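Local coordinates for putative alcohol dehydrogenase (Sinorhizobium meliloti, PDB 4J6F), which probably acts as a zinc-binding, NAD(P)-dependent alcohol dehydrogenase of the medium-chain dehydrogenase/reductase family, at residues H28-T40 against K47-P59. Numbering follows the deposited sequence.
Sequences HSVPKTMTAVLLT and KLVYSRDVPVPAP
A36 and S51, L38 and V49, and M34 and V54 form antiparallel hydrogen-bonded pairs that tie strand 33-39 to strands 48-51 and 53-55, the short axes of 33-39 and 48-51 running at 160°. S51 N gives A36 O a 2.8 Å bond that is nearly straight. The register slips by one between A36/S51 and M34/V54, which defines a beta bulge; there the second chain turns at R52, and the directions of the short axes of 33-39 and 53-55 differ by 109°. Beside the loop that joins the two strands, K47 O is gripped twice, by T40 N and T40 OG1.

On the face carrying V37, L39, L48 and Y50, CG2 of V37 meets CD1 of Y50 at the ring edge, 3.8 Å away and near the ring plane. The methyl CG2 of T35 also lies against this ring, approaching obliquely beside CE1 and CZ. Replacing Y50 by an alanine would probably leave both methyls without their ring partner and open a gap over this part of the hairpin. Selenomethionine M34 places CG between its backbone N and carbonyl carbon (chi1 57°), then runs extended until CE lies 3.5 Å from CD of P57; nearer its root, CB packs 3.6 Å from CG2 of V56.

Y165 also touches M34 and V56, while V37 and L48 touch F361, so the strands pack on both strand 165-169 and helix 361-370. This is a bulged antiparallel beta hairpin whose second arm bends at R52, near the N-terminus of a medium-chain dehydrogenase/reductase fold.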
# COMPACT_ATOMS: atom_id res chain seq x y z
N HIS A 28 -20.66 -17.17 44.72
CA HIS A 28 -19.90 -17.19 45.98
C HIS A 28 -18.79 -18.23 46.05
O HIS A 28 -18.20 -18.45 47.11
CB HIS A 28 -20.84 -17.31 47.17
CG HIS A 28 -21.75 -16.14 47.30
ND1 HIS A 28 -23.10 -16.22 47.04
CD2 HIS A 28 -21.51 -14.85 47.62
CE1 HIS A 28 -23.65 -15.04 47.22
NE2 HIS A 28 -22.71 -14.18 47.57
N SER A 29 -18.51 -18.86 44.92
CA SER A 29 -17.37 -19.76 44.77
C SER A 29 -16.13 -19.02 44.28
O SER A 29 -15.08 -19.64 44.10
CB SER A 29 -17.72 -20.84 43.75
OG SER A 29 -18.78 -21.65 44.21
N VAL A 30 -16.25 -17.72 44.03
CA VAL A 30 -15.15 -16.92 43.51
C VAL A 30 -14.13 -16.65 44.62
O VAL A 30 -14.45 -15.95 45.59
CB VAL A 30 -15.66 -15.58 42.96
CG1 VAL A 30 -14.52 -14.78 42.34
CG2 VAL A 30 -16.77 -15.81 41.96
N PRO A 31 -12.90 -17.20 44.49
CA PRO A 31 -11.88 -17.08 45.54
C PRO A 31 -11.20 -15.71 45.54
O PRO A 31 -11.42 -14.92 44.62
CB PRO A 31 -10.88 -18.20 45.18
CG PRO A 31 -11.01 -18.36 43.70
CD PRO A 31 -12.41 -17.95 43.32
N LYS A 32 -10.39 -15.42 46.55
CA LYS A 32 -9.71 -14.12 46.60
C LYS A 32 -8.34 -14.14 45.88
O LYS A 32 -7.85 -13.09 45.45
CB LYS A 32 -9.61 -13.59 48.04
CG LYS A 32 -10.96 -13.38 48.76
CD LYS A 32 -11.94 -12.44 48.03
CE LYS A 32 -12.82 -11.62 48.98
NZ LYS A 32 -13.54 -12.44 50.00
N THR A 33 -7.75 -15.32 45.74
CA THR A 33 -6.56 -15.48 44.91
C THR A 33 -6.78 -16.56 43.85
O THR A 33 -7.68 -17.41 43.98
CB THR A 33 -5.28 -15.77 45.74
OG1 THR A 33 -5.41 -17.02 46.42
CG2 THR A 33 -5.02 -14.65 46.75
N MSE A 34 -5.98 -16.53 42.79
CA MSE A 34 -6.13 -17.47 41.68
C MSE A 34 -4.80 -17.88 41.09
O MSE A 34 -3.73 -17.33 41.42
CB MSE A 34 -6.98 -16.83 40.59
CG MSE A 34 -6.36 -15.52 40.12
SE MSE A 34 -7.21 -14.89 38.45
CE MSE A 34 -6.28 -13.18 38.15
N THR A 35 -4.88 -18.86 40.20
CA THR A 35 -3.76 -19.35 39.43
C THR A 35 -3.70 -18.58 38.11
O THR A 35 -4.74 -18.29 37.51
CB THR A 35 -3.94 -20.85 39.15
OG1 THR A 35 -3.82 -21.56 40.39
CG2 THR A 35 -2.92 -21.37 38.20
N ALA A 36 -2.49 -18.22 37.69
CA ALA A 36 -2.30 -17.51 36.42
C ALA A 36 -0.87 -17.66 35.96
O ALA A 36 0.04 -17.81 36.78
CB ALA A 36 -2.65 -16.04 36.54
N VAL A 37 -0.68 -17.60 34.65
CA VAL A 37 0.65 -17.57 34.07
C VAL A 37 1.00 -16.11 33.86
O VAL A 37 0.31 -15.40 33.14
CB VAL A 37 0.73 -18.38 32.77
CG1 VAL A 37 2.03 -18.08 32.04
CG2 VAL A 37 0.59 -19.87 33.07
N LEU A 38 2.07 -15.68 34.53
CA LEU A 38 2.51 -14.29 34.54
C LEU A 38 3.70 -14.06 33.63
O LEU A 38 4.69 -14.81 33.68
CB LEU A 38 2.91 -13.87 35.96
CG LEU A 38 1.85 -13.85 37.08
CD1 LEU A 38 2.50 -13.43 38.39
CD2 LEU A 38 0.70 -12.91 36.73
N LEU A 39 3.60 -13.03 32.80
CA LEU A 39 4.74 -12.51 32.05
C LEU A 39 5.44 -11.45 32.90
O LEU A 39 4.83 -10.46 33.28
CB LEU A 39 4.28 -11.92 30.73
CG LEU A 39 5.35 -11.23 29.90
CD1 LEU A 39 6.30 -12.27 29.33
CD2 LEU A 39 4.72 -10.42 28.78
N THR A 40 6.73 -11.66 33.18
CA THR A 40 7.45 -10.88 34.19
C THR A 40 8.51 -9.93 33.63
O THR A 40 9.14 -9.19 34.37
CB THR A 40 8.13 -11.82 35.21
OG1 THR A 40 9.14 -12.59 34.55
CG2 THR A 40 7.12 -12.77 35.83
N LYS A 47 10.69 -16.30 31.53
CA LYS A 47 9.94 -15.10 31.91
C LYS A 47 8.43 -15.35 32.14
O LYS A 47 7.72 -14.48 32.66
CB LYS A 47 10.13 -13.97 30.88
CG LYS A 47 11.57 -13.50 30.68
CD LYS A 47 12.18 -12.86 31.93
CE LYS A 47 13.67 -12.61 31.74
NZ LYS A 47 14.24 -11.64 32.73
N LEU A 48 7.95 -16.54 31.78
CA LEU A 48 6.56 -16.91 32.09
C LEU A 48 6.48 -17.76 33.35
O LEU A 48 6.84 -18.93 33.32
CB LEU A 48 5.90 -17.67 30.93
CG LEU A 48 5.80 -17.00 29.56
CD1 LEU A 48 5.58 -18.08 28.50
CD2 LEU A 48 4.73 -15.91 29.49
N VAL A 49 5.99 -17.17 34.44
CA VAL A 49 5.90 -17.88 35.73
C VAL A 49 4.46 -18.29 36.06
O VAL A 49 3.56 -17.45 36.10
CB VAL A 49 6.47 -17.03 36.88
CG1 VAL A 49 6.50 -17.84 38.17
CG2 VAL A 49 7.87 -16.55 36.54
N TYR A 50 4.28 -19.59 36.30
CA TYR A 50 3.00 -20.13 36.75
C TYR A 50 2.84 -19.80 38.22
O TYR A 50 3.62 -20.28 39.04
CB TYR A 50 3.01 -21.64 36.56
CG TYR A 50 1.71 -22.35 36.87
CD1 TYR A 50 0.58 -22.17 36.07
CD2 TYR A 50 1.62 -23.24 37.94
CE1 TYR A 50 -0.61 -22.83 36.34
CE2 TYR A 50 0.44 -23.91 38.23
CZ TYR A 50 -0.68 -23.70 37.43
OH TYR A 50 -1.87 -24.37 37.70
N SER A 51 1.85 -18.98 38.56
CA SER A 51 1.68 -18.55 39.96
C SER A 51 0.38 -19.02 40.57
O SER A 51 -0.63 -19.13 39.87
CB SER A 51 1.79 -17.05 40.11
OG SER A 51 2.94 -16.60 39.42
N ARG A 52 0.42 -19.28 41.87
CA ARG A 52 -0.72 -19.89 42.56
C ARG A 52 -1.51 -18.96 43.47
O ARG A 52 -2.60 -19.32 43.92
CB ARG A 52 -0.31 -21.18 43.27
CG ARG A 52 -0.73 -22.42 42.50
CD ARG A 52 -0.10 -23.69 43.04
NE ARG A 52 0.71 -24.32 42.01
CZ ARG A 52 1.54 -25.35 42.19
NH1 ARG A 52 1.68 -25.89 43.40
NH2 ARG A 52 2.24 -25.83 41.16
N ASP A 53 -1.00 -17.75 43.72
CA ASP A 53 -1.78 -16.79 44.52
C ASP A 53 -1.73 -15.35 44.00
O ASP A 53 -1.21 -14.44 44.65
CB ASP A 53 -1.44 -16.88 46.01
CG ASP A 53 0.04 -16.94 46.27
OD1 ASP A 53 0.73 -15.95 45.95
OD2 ASP A 53 0.51 -17.97 46.78
N VAL A 54 -2.37 -15.16 42.86
CA VAL A 54 -2.48 -13.88 42.18
C VAL A 54 -3.83 -13.26 42.50
O VAL A 54 -4.83 -13.95 42.47
CB VAL A 54 -2.41 -14.10 40.66
CG1 VAL A 54 -2.35 -12.78 39.91
CG2 VAL A 54 -1.23 -14.98 40.30
N PRO A 55 -3.87 -11.97 42.84
CA PRO A 55 -5.16 -11.41 43.23
C PRO A 55 -6.21 -11.59 42.13
O PRO A 55 -5.91 -11.35 40.95
CB PRO A 55 -4.86 -9.91 43.44
CG PRO A 55 -3.38 -9.83 43.63
CD PRO A 55 -2.80 -10.96 42.83
N VAL A 56 -7.40 -12.04 42.51
CA VAL A 56 -8.53 -12.11 41.59
C VAL A 56 -9.01 -10.68 41.42
O VAL A 56 -9.22 -9.99 42.41
CB VAL A 56 -9.67 -12.99 42.15
CG1 VAL A 56 -10.97 -12.79 41.37
CG2 VAL A 56 -9.27 -14.46 42.14
N PRO A 57 -9.14 -10.22 40.17
CA PRO A 57 -9.54 -8.81 40.00
C PRO A 57 -10.99 -8.59 40.41
O PRO A 57 -11.79 -9.53 40.41
CB PRO A 57 -9.34 -8.56 38.50
CG PRO A 57 -9.36 -9.90 37.87
CD PRO A 57 -8.88 -10.89 38.88
N ALA A 58 -11.30 -7.36 40.79
CA ALA A 58 -12.66 -6.98 41.17
C ALA A 58 -13.25 -6.16 40.03
O ALA A 58 -12.68 -5.13 39.67
CB ALA A 58 -12.66 -6.18 42.46
N PRO A 59 -14.39 -6.61 39.45
CA PRO A 59 -14.99 -5.85 38.35
C PRO A 59 -15.29 -4.41 38.76
O PRO A 59 -16.02 -4.18 39.74
CB PRO A 59 -16.27 -6.63 38.03
CG PRO A 59 -16.56 -7.40 39.28
CD PRO A 59 -15.22 -7.77 39.83